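Local coordinates for metallo-beta-lactamase family protein (Staphylococcus aureus, PDB 3R2U) that binds an iron(III) ion through a metallo-beta-lactamase fold and, judging by its family, is probably a metal-dependent hydrolase or a related enzyme, at residues M51-I56 with A77-H82; A38-G43 with I215-G220. One frame throughout, in Å; residues are numbered along the deposited sequence. Where two conformers were deposited one is given.

Contact 1 (M51-I56 with A77-H82). With FE (Fe (III) ion), chain E.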
loop_
_atom_site.group_PDB
_atom_site.type_symbol
_atom_site.label_atom_id
_atom_site.label_comp_id
_atom_site.label_asym_id
_atom_site.label_seq_id
_atom_site.Cartn_x
_atom_site.Cartn_y
_atom_site.Cartn_z
ATOM N N MET A 51 3.467 12.266 25.004
ATOM C CA MET A 51 4.001 13.500 24.467
ATOM C C MET A 51 4.808 13.299 23.197
ATOM O O MET A 51 5.586 12.346 23.101
ATOM C CB MET A 51 4.941 14.152 25.492
ATOM C CG MET A 51 5.660 15.396 24.942
ATOM S SD MET A 51 6.870 16.138 26.038
ATOM C CE MET A 51 5.840 17.190 27.066
ATOM N N ILE A 52 4.626 14.205 22.228
ATOM C CA ILE A 52 5.459 14.212 21.020
ATOM C C ILE A 52 6.519 15.297 21.194
ATOM O O ILE A 52 6.187 16.444 21.506
ATOM C CB ILE A 52 4.701 14.581 19.746
ATOM C CG1 ILE A 52 3.479 13.693 19.518
ATOM C CG2 ILE A 52 5.641 14.468 18.549
ATOM C CD1 ILE A 52 2.537 14.240 18.438
ATOM N N ILE A 53 7.783 14.947 20.969
ATOM C CA ILE A 53 8.880 15.920 21.003
ATOM C C ILE A 53 9.333 16.211 19.561
ATOM O O ILE A 53 9.605 15.283 18.782
ATOM C CB ILE A 53 10.042 15.421 21.853
ATOM C CG1 ILE A 53 9.571 15.321 23.314
ATOM C CG2 ILE A 53 11.227 16.374 21.726
ATOM C CD1 ILE A 53 10.547 14.695 24.201
ATOM N N ASP A 54 9.407 17.501 19.231
ATOM C CA ASP A 54 9.739 17.999 17.904
ATOM C C ASP A 54 8.848 17.423 16.786
ATOM O O ASP A 54 9.330 16.897 15.801
ATOM C CB ASP A 54 11.251 17.838 17.603
ATOM C CG ASP A 54 12.127 18.846 18.384
ATOM O OD1 ASP A 54 11.567 19.863 18.875
ATOM O OD2 ASP A 54 13.383 18.651 18.457
ATOM N N PRO A 55 7.530 17.570 16.923
ATOM C CA PRO A 55 6.658 17.020 15.906
ATOM C C PRO A 55 6.750 17.677 14.549
ATOM O O PRO A 55 6.956 18.877 14.454
ATOM C CB PRO A 55 5.268 17.301 16.460
ATOM C CG PRO A 55 5.455 18.508 17.344
ATOM C CD PRO A 55 6.774 18.258 17.979
ATOM N N ILE A 56 6.590 16.856 13.509
ATOM C CA ILE A 56 6.498 17.325 12.147
ATOM C C ILE A 56 5.019 17.713 11.957
ATOM O O ILE A 56 4.216 17.533 12.879
ATOM C CB ILE A 56 6.966 16.264 11.129
ATOM C CG1 ILE A 56 6.137 14.973 11.218
ATOM C CG2 ILE A 56 8.438 15.943 11.375
ATOM C CD1 ILE A 56 6.366 14.022 10.039
ATOM N N ALA A 77 6.139 19.044 22.865
ATOM C CA ALA A 77 7.143 19.999 23.227
ATOM C C ALA A 77 8.091 20.112 22.055
ATOM O O ALA A 77 8.234 19.190 21.246
ATOM C CB ALA A 77 7.898 19.550 24.499
ATOM N N GLU A 78 8.744 21.251 21.990
ATOM C CA GLU A 78 9.630 21.563 20.945
ATOM C C GLU A 78 10.934 22.107 21.536
ATOM O O GLU A 78 10.909 22.954 22.412
ATOM C CB GLU A 78 8.908 22.603 20.080
ATOM C CG GLU A 78 9.658 23.109 18.955
ATOM C CD GLU A 78 8.745 23.751 17.928
ATOM O OE1 GLU A 78 8.048 22.999 17.196
ATOM O OE2 GLU A 78 8.771 24.999 17.830
ATOM N N THR A 79 12.067 21.656 21.018
ATOM C CA THR A 79 13.360 22.071 21.549
ATOM C C THR A 79 13.801 23.502 21.211
ATOM O O THR A 79 14.534 24.126 21.987
ATOM C CB THR A 79 14.455 21.074 21.146
ATOM O OG1 THR A 79 14.567 21.005 19.718
ATOM C CG2 THR A 79 14.106 19.648 21.691
ATOM N N HIS A 80 13.383 24.008 20.057
ATOM C CA HIS A 80 13.765 25.344 19.603
ATOM C C HIS A 80 13.046 25.701 18.320
ATOM O O HIS A 80 12.307 24.872 17.767
ATOM C CB HIS A 80 15.292 25.410 19.361
ATOM C CG HIS A 80 15.791 24.522 18.265
ATOM N ND1 HIS A 80 15.800 23.147 18.358
ATOM C CD2 HIS A 80 16.363 24.821 17.074
ATOM C CE1 HIS A 80 16.314 22.638 17.250
ATOM N NE2 HIS A 80 16.669 23.636 16.460
ATOM N N ILE A 81 13.256 26.927 17.845
ATOM C CA ILE A 81 12.653 27.396 16.603
ATOM C C ILE A 81 13.463 26.779 15.453
ATOM O O ILE A 81 14.600 27.155 15.208
ATOM C CB ILE A 81 12.648 28.958 16.517
ATOM C CG1 ILE A 81 11.943 29.564 17.742
ATOM C CG2 ILE A 81 11.997 29.411 15.240
ATOM C CD1 ILE A 81 11.870 31.107 17.745
ATOM N N HIS A 82 12.872 25.802 14.773
ATOM C CA HIS A 82 13.575 25.057 13.734
ATOM C C HIS A 82 13.805 25.801 12.452
ATOM O O HIS A 82 12.990 26.618 12.039
ATOM C CB HIS A 82 12.849 23.745 13.456
ATOM C CG HIS A 82 12.787 22.857 14.646
ATOM N ND1 HIS A 82 13.902 22.230 15.151
ATOM C CD2 HIS A 82 11.756 22.508 15.452
ATOM C CE1 HIS A 82 13.555 21.517 16.208
ATOM N NE2 HIS A 82 12.263 21.677 16.417
HETATM FE FE FE E . 17.874 23.663 14.411
HETATM O O HOH W 1 8.859 20.451 16.101
HETATM O O HOH W 2 17.069 25.853 14.023
HETATM O O HOH W 3 15.956 22.734 13.594
HETATM O O HOH W 4 18.764 23.620 12.449
#
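Asp54 swings its carboxylate across the Thr79 side chain at about a right angle and takes three hydrogen bonds from the 77-82 loop. OD1 accepts the backbone N of Thr79 at 2.8 Å from the syn side, while OD2 uses its syn lone pair for Thr79 OG1. His82 NE2 lies 3.1 Å from Asp54 OD1 and meets it from above the carboxylate, the two planes standing 86° apart, although OD1 stays in the imidazole plane.

The backbones pair as parallel strands, Ala77 N to Ile52 O and Asp54 N to Ala77 O, both 2.9 Å. The small methyl of Ala77 is met by Met51, extended at chi1 and chi2 (174° and -175°), with SD 3.9 Å from Ala77 CB; the bend at chi3 keeps CE 4.0 Å from that CB.

Thr79 suits its place because one hydroxyl both donates and accepts: OG1 receives His80 ND1 at 2.8 Å and donates its own hydrogen to Asp54 OD2. His80 NE2 binds the iron, as do His143 and Asp169. Asp54 is thus a second-shell residue, fixing the His80 ring through Thr79 and holding His82, whose ND1 lies 2.6 Å from an iron-bound water; its buried charge probably makes His80 a stronger electron donor to the metal.

Contact 2 (A38-G43 with I215-G220)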
loop_
_atom_site.group_PDB
_atom_site.type_symbol
_atom_site.label_atom_id
_atom_site.label_comp_id
_atom_site.label_asym_id
_atom_site.label_seq_id
_atom_site.Cartn_x
_atom_site.Cartn_y
_atom_site.Cartn_z
ATOM N N ALA A 38 14.787 13.806 13.717
ATOM C CA ALA A 38 14.294 12.880 14.710
ATOM C C ALA A 38 13.303 13.539 15.658
ATOM O O ALA A 38 13.597 14.575 16.237
ATOM C CB ALA A 38 15.451 12.279 15.514
ATOM N N SER A 39 12.136 12.915 15.783
ATOM C CA SER A 39 11.099 13.300 16.720
ATOM C C SER A 39 10.839 12.057 17.574
ATOM O O SER A 39 11.246 10.953 17.198
ATOM C CB SER A 39 9.844 13.787 16.012
ATOM O OG SER A 39 9.337 12.873 15.069
ATOM N N TYR A 40 10.142 12.228 18.695
ATOM C CA TYR A 40 9.951 11.155 19.658
ATOM C C TYR A 40 8.564 11.170 20.260
ATOM O O TYR A 40 7.935 12.230 20.401
ATOM C CB TYR A 40 10.976 11.321 20.809
ATOM C CG TYR A 40 12.437 11.332 20.346
ATOM C CD1 TYR A 40 13.055 12.517 19.934
ATOM C CD2 TYR A 40 13.189 10.159 20.304
ATOM C CE1 TYR A 40 14.395 12.537 19.487
ATOM C CE2 TYR A 40 14.522 10.167 19.861
ATOM C CZ TYR A 40 15.113 11.363 19.459
ATOM O OH TYR A 40 16.403 11.372 19.012
ATOM N N LEU A 41 8.088 9.979 20.594
ATOM C CA LEU A 41 6.850 9.817 21.342
ATOM C C LEU A 41 7.239 9.085 22.614
ATOM O O LEU A 41 7.923 8.062 22.557
ATOM C CB LEU A 41 5.796 9.013 20.561
ATOM C CG LEU A 41 4.426 8.779 21.219
ATOM C CD1 LEU A 41 3.677 10.073 21.331
ATOM C CD2 LEU A 41 3.589 7.780 20.425
ATOM N N ILE A 42 6.878 9.664 23.759
ATOM C CA ILE A 42 7.045 9.032 25.062
ATOM C C ILE A 42 5.652 8.912 25.666
ATOM O O ILE A 42 4.775 9.751 25.430
ATOM C CB ILE A 42 7.990 9.798 26.031
ATOM C CG1 ILE A 42 7.509 11.235 26.259
ATOM C CG2 ILE A 42 9.459 9.734 25.509
ATOM C CD1 ILE A 42 8.448 12.070 27.147
ATOM N N GLY A 43 5.436 7.847 26.413
ATOM C CA GLY A 43 4.149 7.609 26.987
ATOM C C GLY A 43 4.203 6.969 28.342
ATOM O O GLY A 43 5.054 6.111 28.609
ATOM N N ILE A 215 21.560 10.197 24.901
ATOM C CA ILE A 215 21.430 11.472 24.215
ATOM C C ILE A 215 20.488 11.204 23.042
ATOM O O ILE A 215 20.767 10.367 22.188
ATOM C CB ILE A 215 22.791 12.017 23.666
ATOM C CG1 ILE A 215 23.808 12.264 24.783
ATOM C CG2 ILE A 215 22.583 13.285 22.875
ATOM C CD1 ILE A 215 23.348 13.170 25.871
ATOM N N TRP A 216 19.363 11.897 23.024
ATOM C CA TRP A 216 18.368 11.739 21.991
ATOM C C TRP A 216 18.295 13.022 21.165
ATOM O O TRP A 216 17.550 13.924 21.494
ATOM C CB TRP A 216 17.022 11.440 22.632
ATOM C CG TRP A 216 17.020 10.200 23.483
ATOM C CD1 TRP A 216 17.526 8.978 23.155
ATOM C CD2 TRP A 216 16.417 10.052 24.771
ATOM N NE1 TRP A 216 17.309 8.082 24.174
ATOM C CE2 TRP A 216 16.624 8.715 25.178
ATOM C CE3 TRP A 216 15.743 10.926 25.634
ATOM C CZ2 TRP A 216 16.175 8.226 26.411
ATOM C CZ3 TRP A 216 15.289 10.437 26.857
ATOM C CH2 TRP A 216 15.510 9.095 27.231
ATOM N N PRO A 217 19.071 13.092 20.074
ATOM C CA PRO A 217 19.180 14.310 19.286
ATOM C C PRO A 217 18.005 14.556 18.335
ATOM O O PRO A 217 17.217 13.650 18.055
ATOM C CB PRO A 217 20.482 14.086 18.515
ATOM C CG PRO A 217 20.478 12.605 18.268
ATOM C CD PRO A 217 19.815 11.976 19.461
ATOM N N GLY A 218 17.926 15.781 17.839
ATOM C CA GLY A 218 16.865 16.189 16.938
ATOM C C GLY A 218 17.198 15.992 15.483
ATOM O O GLY A 218 16.319 16.035 14.639
ATOM N N HIS A 219 18.476 15.802 15.174
ATOM C CA HIS A 219 18.893 15.574 13.795
ATOM C C HIS A 219 20.008 14.571 13.783
ATOM O O HIS A 219 20.784 14.479 14.737
ATOM C CB HIS A 219 19.322 16.861 13.081
ATOM C CG HIS A 219 18.180 17.745 12.698
ATOM N ND1 HIS A 219 17.673 18.717 13.537
ATOM C CD2 HIS A 219 17.439 17.805 11.562
ATOM C CE1 HIS A 219 16.665 19.330 12.941
ATOM N NE2 HIS A 219 16.498 18.791 11.744
ATOM N N GLY A 220 20.056 13.795 12.701
ATOM C CA GLY A 220 21.071 12.775 12.513
ATOM C C GLY A 220 21.619 12.834 11.092
ATOM O O GLY A 220 21.450 13.845 10.404
#
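Tyr40 reaches across from strand 37-44 and sets its hydroxyl against the backbone of Pro217. Its first torsion, with CG anti to the carbonyl carbon (chi1 -58°), aims the ring axis and carries OH to 2.6 Å from Pro217 O; the second (chi2 87°) only sets the ring plane, in which Pro217 O then lies at the edge. This carbonyl is met in its own plane, on a lone pair. Proline has no N-H to offer, but its carbonyl serves well as acceptor, and its CD packs 3.5 Å from the same Tyr40 OH.

Trp216 CB sits 3.7 Å from Tyr40 CZ, whereas the indole leads off obliquely, ring planes 45° apart, to hydrogen-bond Gln214 through NE1. Tyrosine combines a flat apolar body for this packing with one polar end for the buried carbonyl.

Two residues earlier in the strand, Ala38 N donates an almost straight bond to Gly218 O at 2.9 Å, approaching from above the carbonyl plane. The methyl of Ala38 fits a tight spot, with CB 3.4 Å from Pro217 O.

The contact joins the two beta-sheets of the metallo-beta-lactamase domain face to face: Phe166 of strand 164-168 meets both the Tyr40 and Trp216 rings, Phe27 of strand 25-32 also meets Trp216, and Ile232 of a second subunit packs on that indole.

Overall arrangement
Contacts 1 and 2 have centres about 9 Å apart and share one mixed sheet, in which strands 37-44 and 49-53 are antiparallel neighbours linked by backbone hydrogen bonds. Contact 1 continues that sheet to strand 72-77, whereas contact 2 crosses to the second sheet through strand 214-217. Along the chain 51-56 and 77-82 are nested between 38-43 and 215-220, all within the metallo-beta-lactamase range. Both lead to the same end of the sandwich: contact 1 supplies the iron ligand His80, and the 215-220 segment of contact 2 carries His219, whose side chain lies about 5 Å from the iron and hydrogen-bonds the ligand Asp169. Together they tie loops from both sheets around the metal.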